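Local atomic coordinates of IS607 family transposase IS1535 (PDB entry 6DGB), a protein that belongs to the IS607-family serine recombinases and, through this C-terminal catalytic domain, probably binds DNA and exchanges its strands during transposition. Residues V21-L24 / T25-T29; F76-E79 / H80-A84; I109-L112 / T113-A117; G124-N127 / R128-A132; R131-T134 / E135-E139. One frame throughout, in Å; residues are numbered along the deposited sequence.

All five contacts are local: each joins residues a few positions apart along a helix or, in contact 5, at its end, so none closes a long loop. The first four follow in series, and contact 5 begins where contact 4 ends, sharing Arg-131 and Ala-132. Contact 1 lies in helix 14-30 and contact 2 at the start of helix 78-86, both crossover helices of the parallel sheet, their centres about 23 Å apart. Contact 3, on helix 104-120, has its nearest atoms about 5 Å from those of contact 2, without touching, and packs against contacts 4 and 5 on helix 125-135, across the chain's centre from contact 1. Contacts 2 to 5 also meet the second subunit.

Contact 1: V21-L24 / T25-T29; sequences VARL and TAWAT
Thr-25, one turn after Val-21, holds the carbonyl of Val-21 with two donors. Its backbone N lies 3.0 Å from Val-21 O and gives the ordinary helical hydrogen bond, while its hydroxyl OG1 donates to the same Val-21 O at 2.7 Å. The two donors reach this oxygen from opposite faces of the carbonyl plane, so the amide and the hydroxyl do not compete for one direction.

Three more backbone hydrogen bonds continue the helix. Ala-26 N donates to Ala-22 O, Trp-27 N donates to Arg-23 O, and Ala-28 N reaches Leu-24 O at 3.1 Å, the last with an N-H...O angle of 165°.

Contact between side chains comes mainly from Arg-23. Its CG is anti to the backbone N (chi1 172°), and bends farther out fold the chain forward along the helix. The guanidinium then carries NH1 to 3.7 Å from Ala-26 CB and NH2 to 3.7 Å from Trp-27 CD1. One of its faces looks onto Trp-27 CB, but the indole is met at its edge and the two planes stand 69° apart, so the pair is not stacked. The cation-pi partner of the Trp-27 ring is instead Arg-31, and Glu-30 gives Arg-23 a long, weak ion pair.

On the sheet side, Leu-24 and Trp-27 both pack on Val-66, Leu-24 also meets Leu-4, and Val-21 rests on Val-38 and Cys-40. These apolar side chains seat helix 14-30, which connects strands 3-8 and 37-42 along the chain, on the parallel sheet, as in the beta-alpha-beta crossover of a serine recombinase catalytic domain.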
loop_
_atom_site.group_PDB
_atom_site.type_symbol
_atom_site.label_atom_id
_atom_site.label_comp_id
_atom_site.label_asym_id
_atom_site.label_seq_id
_atom_site.Cartn_x
_atom_site.Cartn_y
_atom_site.Cartn_z
ATOM N N VAL A 21 -2.512 21.027 -7.892
ATOM C CA VAL A 21 -3.542 21.417 -8.862
ATOM C C VAL A 21 -2.913 22.222 -10.002
ATOM O O VAL A 21 -3.242 21.978 -11.160
ATOM C CB VAL A 21 -4.714 22.179 -8.172
ATOM C CG1 VAL A 21 -5.720 22.746 -9.176
ATOM C CG2 VAL A 21 -5.426 21.285 -7.174
ATOM N N ALA A 22 -1.987 23.150 -9.680
ATOM C CA ALA A 22 -1.310 23.988 -10.670
ATOM C C ALA A 22 -0.439 23.150 -11.621
ATOM O O ALA A 22 -0.622 23.221 -12.845
ATOM C CB ALA A 22 -0.492 25.076 -9.987
ATOM N N ARG A 23 0.459 22.313 -11.062
ATOM C CA ARG A 23 1.297 21.436 -11.874
ATOM C C ARG A 23 0.418 20.469 -12.719
ATOM O O ARG A 23 0.667 20.363 -13.921
ATOM C CB ARG A 23 2.379 20.744 -11.020
ATOM C CG ARG A 23 3.205 19.644 -11.732
ATOM C CD ARG A 23 4.114 20.131 -12.867
ATOM N NE ARG A 23 4.184 19.145 -13.949
ATOM C CZ ARG A 23 4.023 19.424 -15.241
ATOM N NH1 ARG A 23 3.829 20.678 -15.639
ATOM N NH2 ARG A 23 4.076 18.453 -16.149
ATOM N N LEU A 24 -0.678 19.901 -12.132
ATOM C CA LEU A 24 -1.631 18.999 -12.813
ATOM C C LEU A 24 -2.412 19.609 -13.981
ATOM O O LEU A 24 -2.675 18.905 -14.958
ATOM C CB LEU A 24 -2.618 18.363 -11.836
ATOM C CG LEU A 24 -2.070 17.261 -10.917
ATOM C CD1 LEU A 24 -3.169 16.633 -10.135
ATOM C CD2 LEU A 24 -1.317 16.214 -11.680
ATOM N N THR A 25 -2.817 20.894 -13.876
ATOM C CA THR A 25 -3.531 21.554 -14.966
ATOM C C THR A 25 -2.562 22.012 -16.013
ATOM O O THR A 25 -2.943 22.084 -17.179
ATOM C CB THR A 25 -4.484 22.645 -14.508
ATOM O OG1 THR A 25 -3.954 23.288 -13.357
ATOM C CG2 THR A 25 -5.876 22.112 -14.238
ATOM N N ALA A 26 -1.294 22.276 -15.624
ATOM C CA ALA A 26 -0.251 22.635 -16.585
ATOM C C ALA A 26 -0.029 21.391 -17.449
ATOM O O ALA A 26 0.043 21.506 -18.678
ATOM C CB ALA A 26 1.031 23.016 -15.868
ATOM N N TRP A 27 -0.009 20.197 -16.799
ATOM C CA TRP A 27 0.155 18.894 -17.443
ATOM C C TRP A 27 -0.965 18.708 -18.464
ATOM O O TRP A 27 -0.672 18.547 -19.643
ATOM C CB TRP A 27 0.173 17.768 -16.393
ATOM C CG TRP A 27 0.466 16.398 -16.936
ATOM C CD1 TRP A 27 1.659 15.732 -16.893
ATOM C CD2 TRP A 27 -0.474 15.498 -17.532
ATOM N NE1 TRP A 27 1.523 14.482 -17.452
ATOM C CE2 TRP A 27 0.224 14.315 -17.856
ATOM C CE3 TRP A 27 -1.846 15.582 -17.841
ATOM C CZ2 TRP A 27 -0.395 13.243 -18.498
ATOM C CZ3 TRP A 27 -2.459 14.522 -18.479
ATOM C CH2 TRP A 27 -1.745 13.365 -18.786
ATOM N N ALA A 28 -2.231 18.824 -18.035
ATOM C CA ALA A 28 -3.399 18.669 -18.892
ATOM C C ALA A 28 -3.470 19.630 -20.069
ATOM O O ALA A 28 -3.793 19.159 -21.151
ATOM C CB ALA A 28 -4.671 18.752 -18.073
ATOM N N THR A 29 -3.193 20.952 -19.877
ATOM C CA THR A 29 -3.257 21.966 -20.944
ATOM C C THR A 29 -2.167 21.802 -22.001
ATOM O O THR A 29 -2.396 22.168 -23.160
ATOM C CB THR A 29 -3.288 23.420 -20.416
ATOM O OG1 THR A 29 -2.073 23.749 -19.756
ATOM C CG2 THR A 29 -4.476 23.713 -19.521
#

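Contact 2: F76-E79 / H80-A84; sequences FGVE and HLEAA
Glu-79 lays its side chain over the ring of the next residue, His-80. Its CB sits 3.3 Å from His-80 N. From there CG turns into the place between the backbone N and the carbonyl carbon (chi1 52°), which brings it over the imidazole: CG lies 4.2 Å from the His-80 ring centroid and only 10° off the ring normal, a CH-pi contact. Beyond CG the chain runs extended beside the histidine, both side chains pointing the same way. CD hangs over the same ring face, 4.1 Å from His-80 NE2, and the carboxylate stands nearly upright on the ring, the planes 88° apart. OE2 ends 3.1 Å from His-80 NE2 but lies above the ring, where the angle is too poor for a hydrogen bond.

The helix itself begins at Gly-77, the N-cap residue with positive phi, whose O accepts from Leu-81 N at 3.2 Å and from His-80 N, the latter standing well above the carbonyl plane. One turn on, Glu-82 OE1 passes Val-78 CG1 at 3.5 Å on its way to a salt bridge with Arg-70.

His-80 packs on Arg-50 of the second subunit, and Leu-81 on His-80 of that subunit. The CH-pi contact of Glu-79 CG, not a directed bond of the carboxylate, thus joins the pair, and the nearby helix N terminus may favour the negative charge.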
loop_
_atom_site.group_PDB
_atom_site.type_symbol
_atom_site.label_atom_id
_atom_site.label_comp_id
_atom_site.label_asym_id
_atom_site.label_seq_id
_atom_site.Cartn_x
_atom_site.Cartn_y
_atom_site.Cartn_z
ATOM N N PHE A 76 2.851 3.340 -0.190
ATOM C CA PHE A 76 3.101 1.912 -0.482
ATOM C C PHE A 76 1.963 1.282 -1.320
ATOM O O PHE A 76 0.783 1.655 -1.167
ATOM C CB PHE A 76 3.337 1.061 0.807
ATOM C CG PHE A 76 4.350 1.622 1.780
ATOM C CD1 PHE A 76 5.711 1.597 1.488
ATOM C CD2 PHE A 76 3.942 2.232 2.963
ATOM C CE1 PHE A 76 6.643 2.189 2.357
ATOM C CE2 PHE A 76 4.875 2.810 3.835
ATOM C CZ PHE A 76 6.216 2.788 3.523
ATOM N N GLY A 77 2.353 0.340 -2.184
ATOM C CA GLY A 77 1.460 -0.474 -3.013
ATOM C C GLY A 77 1.088 -0.014 -4.410
ATOM O O GLY A 77 0.331 -0.719 -5.090
ATOM N N VAL A 78 1.629 1.155 -4.862
ATOM C CA VAL A 78 1.310 1.759 -6.173
ATOM C C VAL A 78 1.539 0.775 -7.329
ATOM O O VAL A 78 0.673 0.664 -8.196
ATOM C CB VAL A 78 1.990 3.131 -6.398
ATOM C CG1 VAL A 78 1.869 3.592 -7.843
ATOM C CG2 VAL A 78 1.403 4.168 -5.465
ATOM N N GLU A 79 2.647 0.026 -7.299
ATOM C CA GLU A 79 2.953 -0.974 -8.324
ATOM C C GLU A 79 1.830 -2.031 -8.492
ATOM O O GLU A 79 1.551 -2.459 -9.625
ATOM C CB GLU A 79 4.330 -1.624 -8.079
ATOM C CG GLU A 79 4.545 -2.186 -6.674
ATOM C CD GLU A 79 5.708 -3.152 -6.507
ATOM O OE1 GLU A 79 6.816 -2.860 -7.017
ATOM O OE2 GLU A 79 5.516 -4.191 -5.833
ATOM N N HIS A 80 1.150 -2.390 -7.364
ATOM C CA HIS A 80 0.048 -3.361 -7.320
ATOM C C HIS A 80 -1.251 -2.777 -7.843
ATOM O O HIS A 80 -1.997 -3.477 -8.527
ATOM C CB HIS A 80 -0.110 -3.973 -5.917
ATOM C CG HIS A 80 1.134 -4.659 -5.429
ATOM N ND1 HIS A 80 1.728 -5.683 -6.154
ATOM C CD2 HIS A 80 1.882 -4.413 -4.326
ATOM C CE1 HIS A 80 2.804 -6.032 -5.466
ATOM N NE2 HIS A 80 2.950 -5.280 -4.370
ATOM N N LEU A 81 -1.516 -1.480 -7.537
ATOM C CA LEU A 81 -2.674 -0.745 -8.049
ATOM C C LEU A 81 -2.563 -0.668 -9.569
ATOM O O LEU A 81 -3.544 -0.968 -10.252
ATOM C CB LEU A 81 -2.731 0.678 -7.492
ATOM C CG LEU A 81 -3.400 0.885 -6.141
ATOM C CD1 LEU A 81 -3.376 2.354 -5.764
ATOM C CD2 LEU A 81 -4.831 0.394 -6.150
ATOM N N GLU A 82 -1.348 -0.317 -10.094
ATOM C CA GLU A 82 -1.034 -0.223 -11.532
ATOM C C GLU A 82 -1.280 -1.554 -12.206
ATOM O O GLU A 82 -1.870 -1.568 -13.294
ATOM C CB GLU A 82 0.418 0.232 -11.787
ATOM C CG GLU A 82 0.669 1.713 -11.572
ATOM C CD GLU A 82 2.116 2.128 -11.741
ATOM O OE1 GLU A 82 2.903 1.936 -10.788
ATOM O OE2 GLU A 82 2.457 2.672 -12.816
ATOM N N ALA A 83 -0.874 -2.664 -11.538
ATOM C CA ALA A 83 -1.075 -4.021 -12.020
ATOM C C ALA A 83 -2.557 -4.355 -12.118
ATOM O O ALA A 83 -2.998 -4.803 -13.165
ATOM C CB ALA A 83 -0.364 -5.017 -11.119
ATOM N N ALA A 84 -3.334 -4.095 -11.061
ATOM C CA ALA A 84 -4.780 -4.338 -11.057
ATOM C C ALA A 84 -5.489 -3.517 -12.164
ATOM O O ALA A 84 -6.320 -4.069 -12.887
ATOM C CB ALA A 84 -5.359 -3.990 -9.692
#

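Contact 3: I109-L112 / T113-A117; sequences IEVL and TGMCA
Ile-109 O takes two donors from Thr-113. The backbone N of Thr-113 lies 2.8 Å from Ile-109 O, and the hydroxyl OG1 reaches the same Ile-109 O at 2.9 Å from above the carbonyl plane. The hydroxyl can do this because OG1 is anti to its own carbonyl carbon (chi1 -62°) and therefore leans back along the helix. There OG1 also comes within 3.9 Å of the Ile-109 methyl CG2, the two side chains meeting at a slant.

A second side-chain pair lies farther round the helix. Met-115 extends alongside Val-111, and its SD rests 4.0 Å from Val-111 CG1 in an apolar contact. Backbone hydrogen bonds fix the spacing of these residues: Met-115 N to Val-111 O at 3.0 Å, Cys-116 N to Leu-112 O at 2.8 Å, and a weak one from Gly-114 N to Glu-110 O.

Beyond this shell, helix 125-135 covers Ile-109, Leu-112 and Thr-113, the last two through Ala-129. Val-111 and Leu-112 each pack on their own counterparts in the second subunit, while Met-115 meets Met-108 of that subunit. Glu-110 turns its carboxylate to Ser-44.

In chemical terms, the bond to Ile-109 O satisfies the threonine hydroxyl, which can then sit against the methyl of Ala-129 without needing a partner there, and apolar carbon and sulfur make up much of the face toward the other subunit.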
loop_
_atom_site.group_PDB
_atom_site.type_symbol
_atom_site.label_atom_id
_atom_site.label_comp_id
_atom_site.label_asym_id
_atom_site.label_seq_id
_atom_site.Cartn_x
_atom_site.Cartn_y
_atom_site.Cartn_z
ATOM N N ILE A 109 5.265 8.395 11.795
ATOM C CA ILE A 109 4.523 8.358 13.057
ATOM C C ILE A 109 3.234 7.539 12.902
ATOM O O ILE A 109 3.020 6.663 13.732
ATOM C CB ILE A 109 4.296 9.774 13.660
ATOM C CG1 ILE A 109 5.651 10.475 13.920
ATOM C CG2 ILE A 109 3.457 9.705 14.952
ATOM C CD1 ILE A 109 5.615 11.934 14.076
ATOM N N GLU A 110 2.386 7.786 11.870
ATOM C CA GLU A 110 1.139 7.014 11.708
ATOM C C GLU A 110 1.397 5.514 11.450
ATOM O O GLU A 110 0.587 4.693 11.884
ATOM C CB GLU A 110 0.157 7.618 10.684
ATOM C CG GLU A 110 0.517 7.461 9.209
ATOM C CD GLU A 110 -0.147 8.436 8.243
ATOM O OE1 GLU A 110 -0.000 9.668 8.428
ATOM O OE2 GLU A 110 -0.759 7.965 7.258
ATOM N N VAL A 111 2.554 5.159 10.839
ATOM C CA VAL A 111 2.978 3.770 10.601
ATOM C C VAL A 111 3.335 3.123 11.934
ATOM O O VAL A 111 2.788 2.069 12.268
ATOM C CB VAL A 111 4.158 3.678 9.577
ATOM C CG1 VAL A 111 4.960 2.387 9.733
ATOM C CG2 VAL A 111 3.664 3.805 8.149
ATOM N N LEU A 112 4.280 3.732 12.663
ATOM C CA LEU A 112 4.744 3.252 13.949
ATOM C C LEU A 112 3.624 3.197 14.977
ATOM O O LEU A 112 3.606 2.241 15.742
ATOM C CB LEU A 112 5.907 4.102 14.461
ATOM C CG LEU A 112 7.299 3.732 13.982
ATOM C CD1 LEU A 112 8.201 4.968 13.951
ATOM C CD2 LEU A 112 7.905 2.613 14.861
ATOM N N THR A 113 2.667 4.161 14.968
ATOM C CA THR A 113 1.534 4.139 15.899
ATOM C C THR A 113 0.732 2.844 15.706
ATOM O O THR A 113 0.598 2.078 16.659
ATOM C CB THR A 113 0.656 5.408 15.808
ATOM O OG1 THR A 113 1.440 6.545 16.162
ATOM C CG2 THR A 113 -0.553 5.355 16.744
ATOM N N GLY A 114 0.263 2.601 14.478
ATOM C CA GLY A 114 -0.538 1.434 14.108
ATOM C C GLY A 114 0.135 0.100 14.340
ATOM O O GLY A 114 -0.511 -0.859 14.777
ATOM N N MET A 115 1.447 0.053 14.070
ATOM C CA MET A 115 2.283 -1.118 14.259
ATOM C C MET A 115 2.548 -1.352 15.746
ATOM O O MET A 115 2.596 -2.505 16.159
ATOM C CB MET A 115 3.561 -0.999 13.432
ATOM C CG MET A 115 3.313 -1.080 11.906
ATOM S SD MET A 115 4.823 -1.407 10.933
ATOM C CE MET A 115 4.130 -2.077 9.450
ATOM N N CYS A 116 2.634 -0.270 16.562
ATOM C CA CYS A 116 2.798 -0.311 18.036
ATOM C C CYS A 116 1.496 -0.759 18.679
ATOM O O CYS A 116 1.525 -1.465 19.682
ATOM C CB CYS A 116 3.214 1.052 18.595
ATOM S SG CYS A 116 4.978 1.430 18.450
ATOM N N ALA A 117 0.360 -0.261 18.156
ATOM C CA ALA A 117 -0.962 -0.593 18.654
ATOM C C ALA A 117 -1.159 -2.104 18.542
ATOM O O ALA A 117 -1.472 -2.738 19.538
ATOM C CB ALA A 117 -2.029 0.154 17.869
#

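Contact 4: G124-N127 / R128-A132; sequences GARN and RAMRA
The opening turns of helix 125-135 begin at Gly-124, an N-cap residue with positive phi whose O accepts from Arg-128 N at 3.1 Å. The next backbone bond, from Ala-129 N to Ala-125 O at 3.2 Å, is nearly straight (171° at the hydrogen), and Arg-131 N donates to Asn-127 O at 3.2 Å.

Two arginines, Arg-128 and Arg-131, lay their side chains along this backbone. Arg-128 stretches back toward the helix start: CG lies 3.5 Å from Gly-124 O, and CD 4.1 Å from Ala-125 CA. Arg-131 leaves its backbone with CG anti to the carbonyl carbon (chi1 -64°), which sets CG 3.4 Å from Asn-127 O; the chain then bends, so that one face of the guanidinium looks onto that oxygen. Its NH2 donates to Glu-135 O of the second subunit. A third arginine, Arg-126, turns a guanidinium face to the sulfur of Met-130 on another side of the helix, but this contact is tentative, since Met-130 CG and Arg-126 O stand too close in the model.

Arg-128 packs on Lys-137 of the second subunit, and Ala-132 on Ala-136 of that subunit. Small Ala-129, by contrast, faces Leu-112 and Thr-113 of helix 104-120. These turns thus start the second helix of a helical hairpin formed by 104-120 and 125-135, with Ala-129 on the first helix and Arg-128 and Arg-131 against the second subunit.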
loop_
_atom_site.group_PDB
_atom_site.type_symbol
_atom_site.label_atom_id
_atom_site.label_comp_id
_atom_site.label_asym_id
_atom_site.label_seq_id
_atom_site.Cartn_x
_atom_site.Cartn_y
_atom_site.Cartn_z
ATOM N N GLY A 124 -1.148 4.393 24.698
ATOM C CA GLY A 124 0.138 5.061 24.511
ATOM C C GLY A 124 0.889 4.730 23.232
ATOM O O GLY A 124 2.043 5.130 23.102
ATOM N N ALA A 125 0.255 4.039 22.261
ATOM C CA ALA A 125 0.888 3.633 20.997
ATOM C C ALA A 125 1.516 4.797 20.190
ATOM O O ALA A 125 2.551 4.605 19.533
ATOM C CB ALA A 125 -0.093 2.836 20.138
ATOM N N ARG A 126 0.902 5.989 20.245
ATOM C CA ARG A 126 1.417 7.171 19.564
ATOM C C ARG A 126 2.626 7.771 20.320
ATOM O O ARG A 126 3.573 8.246 19.692
ATOM C CB ARG A 126 0.317 8.212 19.341
ATOM C CG ARG A 126 0.792 9.317 18.421
ATOM C CD ARG A 126 -0.308 10.139 17.827
ATOM N NE ARG A 126 0.068 10.566 16.485
ATOM C CZ ARG A 126 0.629 11.730 16.182
ATOM N NH1 ARG A 126 0.879 12.625 17.132
ATOM N NH2 ARG A 126 0.936 12.012 14.920
ATOM N N ASN A 127 2.612 7.699 21.659
ATOM C CA ASN A 127 3.732 8.157 22.470
ATOM C C ASN A 127 4.979 7.292 22.208
ATOM O O ASN A 127 6.071 7.843 22.127
ATOM C CB ASN A 127 3.351 8.187 23.946
ATOM C CG ASN A 127 2.315 9.246 24.287
ATOM O OD1 ASN A 127 2.229 10.324 23.661
ATOM N ND2 ASN A 127 1.525 8.966 25.314
ATOM N N ARG A 128 4.797 5.962 21.988
ATOM C CA ARG A 128 5.843 4.989 21.636
ATOM C C ARG A 128 6.415 5.393 20.275
ATOM O O ARG A 128 7.615 5.613 20.179
ATOM C CB ARG A 128 5.277 3.556 21.532
ATOM C CG ARG A 128 4.775 2.943 22.820
ATOM C CD ARG A 128 4.136 1.600 22.521
ATOM N NE ARG A 128 3.669 0.941 23.736
ATOM C CZ ARG A 128 4.393 0.073 24.440
ATOM N NH1 ARG A 128 5.623 -0.247 24.051
ATOM N NH2 ARG A 128 3.890 -0.493 25.530
ATOM N N ALA A 129 5.551 5.526 19.242
ATOM C CA ALA A 129 5.896 5.972 17.893
ATOM C C ALA A 129 6.668 7.302 17.897
ATOM O O ALA A 129 7.562 7.480 17.070
ATOM C CB ALA A 129 4.632 6.135 17.072
ATOM N N MET A 130 6.320 8.232 18.816
ATOM C CA MET A 130 6.950 9.556 18.950
ATOM C C MET A 130 8.390 9.476 19.453
ATOM O O MET A 130 9.243 10.193 18.939
ATOM C CB MET A 130 6.132 10.465 19.877
ATOM C CG MET A 130 4.758 10.845 19.345
ATOM S SD MET A 130 4.727 11.729 17.785
ATOM C CE MET A 130 5.375 13.335 18.302
ATOM N N ARG A 131 8.652 8.632 20.467
ATOM C CA ARG A 131 9.993 8.421 21.024
ATOM C C ARG A 131 10.855 7.678 19.991
ATOM O O ARG A 131 12.073 7.871 19.944
ATOM C CB ARG A 131 9.944 7.576 22.300
ATOM C CG ARG A 131 9.218 8.180 23.498
ATOM C CD ARG A 131 9.059 7.189 24.660
ATOM N NE ARG A 131 8.837 5.810 24.199
ATOM C CZ ARG A 131 8.015 4.923 24.760
ATOM N NH1 ARG A 131 7.265 5.266 25.804
ATOM N NH2 ARG A 131 7.910 3.696 24.256
ATOM N N ALA A 132 10.215 6.808 19.181
ATOM C CA ALA A 132 10.848 6.009 18.132
ATOM C C ALA A 132 11.314 6.873 16.974
ATOM O O ALA A 132 12.480 6.749 16.600
ATOM C CB ALA A 132 9.904 4.927 17.631
#

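Contact 5: R131-T134 / E135-E139; sequences RAVT and EAKRE
Glu-135 N donates to Arg-131 O at 3.0 Å and Ala-136 N to Ala-132 O at 3.2 Å, the final backbone bonds of helix 125-135 before Ala-136 swings out of helical geometry (psi 55°).

Lys-137 then folds back over the helix end. Its CB lies 3.3 Å from Thr-134 O and its CG 3.4 Å from Val-133 O. Beyond CG the chain is extended and slants across Val-133, CE passing CG1 of that valine at 4.1 Å, so it is the aliphatic part that touches. Thr-134 turns its hydroxyl backward to Met-130 O.

Glu-135 takes another direction. With CG anti to its backbone N (chi1 -159°) and a bend at the next bond, its carboxylate meets Arg-138 beyond the helix end: Arg-138 NE lies 3.0 Å from Glu-135 OE1 in a salt bridge whose hydrogen bonds are weak.

On the inner side, Val-133 packs on Met-108, Ile-109 and Leu-112 of helix 104-120. Lys-137 lies on Tyr-120 of the second subunit. The methylenes of Lys-137 cover the last carbonyls; its ammonium, farther off, could at most offset the negative helix end a little, while the salt bridge ties the first residues of the tail to the helix they leave.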
loop_
_atom_site.group_PDB
_atom_site.type_symbol
_atom_site.label_atom_id
_atom_site.label_comp_id
_atom_site.label_asym_id
_atom_site.label_seq_id
_atom_site.Cartn_x
_atom_site.Cartn_y
_atom_site.Cartn_z
ATOM N N ARG A 131 8.652 8.632 20.467
ATOM C CA ARG A 131 9.993 8.421 21.024
ATOM C C ARG A 131 10.855 7.678 19.991
ATOM O O ARG A 131 12.073 7.871 19.944
ATOM C CB ARG A 131 9.944 7.576 22.300
ATOM C CG ARG A 131 9.218 8.180 23.498
ATOM C CD ARG A 131 9.059 7.189 24.660
ATOM N NE ARG A 131 8.837 5.810 24.199
ATOM C CZ ARG A 131 8.015 4.923 24.760
ATOM N NH1 ARG A 131 7.265 5.266 25.804
ATOM N NH2 ARG A 131 7.910 3.696 24.256
ATOM N N ALA A 132 10.215 6.808 19.181
ATOM C CA ALA A 132 10.848 6.009 18.132
ATOM C C ALA A 132 11.314 6.873 16.974
ATOM O O ALA A 132 12.480 6.749 16.600
ATOM C CB ALA A 132 9.904 4.927 17.631
ATOM N N VAL A 133 10.425 7.752 16.415
ATOM C CA VAL A 133 10.740 8.679 15.317
ATOM C C VAL A 133 11.870 9.612 15.767
ATOM O O VAL A 133 12.724 9.989 14.967
ATOM C CB VAL A 133 9.463 9.412 14.799
ATOM C CG1 VAL A 133 9.765 10.783 14.191
ATOM C CG2 VAL A 133 8.718 8.536 13.803
ATOM N N THR A 134 11.915 9.879 17.080
ATOM C CA THR A 134 12.902 10.718 17.744
ATOM C C THR A 134 14.273 10.006 17.787
ATOM O O THR A 134 15.253 10.625 17.387
ATOM C CB THR A 134 12.333 11.178 19.101
ATOM O OG1 THR A 134 11.333 12.187 18.862
ATOM C CG2 THR A 134 13.402 11.672 20.080
ATOM N N GLU A 135 14.339 8.720 18.226
ATOM C CA GLU A 135 15.595 7.941 18.296
ATOM C C GLU A 135 16.255 7.702 16.917
ATOM O O GLU A 135 17.474 7.476 16.836
ATOM C CB GLU A 135 15.411 6.616 19.065
ATOM C CG GLU A 135 16.718 6.025 19.613
ATOM C CD GLU A 135 17.388 6.640 20.836
ATOM O OE1 GLU A 135 17.435 7.888 20.940
ATOM O OE2 GLU A 135 17.955 5.870 21.644
ATOM N N ALA A 136 15.447 7.797 15.848
ATOM C CA ALA A 136 15.851 7.639 14.462
ATOM C C ALA A 136 16.053 9.016 13.841
ATOM O O ALA A 136 15.430 9.344 12.827
ATOM C CB ALA A 136 14.783 6.866 13.705
ATOM N N LYS A 137 16.912 9.836 14.481
ATOM C CA LYS A 137 17.269 11.194 14.052
ATOM C C LYS A 137 18.741 11.552 14.360
ATOM O O LYS A 137 19.260 12.511 13.778
ATOM C CB LYS A 137 16.320 12.244 14.668
ATOM C CG LYS A 137 14.962 12.363 13.988
ATOM C CD LYS A 137 14.252 13.618 14.434
ATOM C CE LYS A 137 12.772 13.560 14.148
ATOM N NZ LYS A 137 12.085 14.784 14.646
ATOM N N ARG A 138 19.410 10.774 15.243
ATOM C CA ARG A 138 20.792 11.013 15.688
ATOM C C ARG A 138 21.920 10.414 14.791
ATOM O O ARG A 138 22.748 11.184 14.278
ATOM C CB ARG A 138 21.001 10.578 17.161
ATOM C CG ARG A 138 20.248 9.337 17.628
ATOM C CD ARG A 138 20.063 9.410 19.122
ATOM N NE ARG A 138 20.167 8.104 19.773
ATOM C CZ ARG A 138 21.301 7.582 20.236
ATOM N NH1 ARG A 138 22.447 8.243 20.109
ATOM N NH2 ARG A 138 21.298 6.397 20.834
ATOM N N GLU A 139 21.996 9.056 14.682
ATOM C CA GLU A 139 23.000 8.260 13.942
ATOM C C GLU A 139 24.410 8.387 14.537
ATOM O O GLU A 139 25.146 9.328 14.242
ATOM C CB GLU A 139 22.994 8.529 12.425
#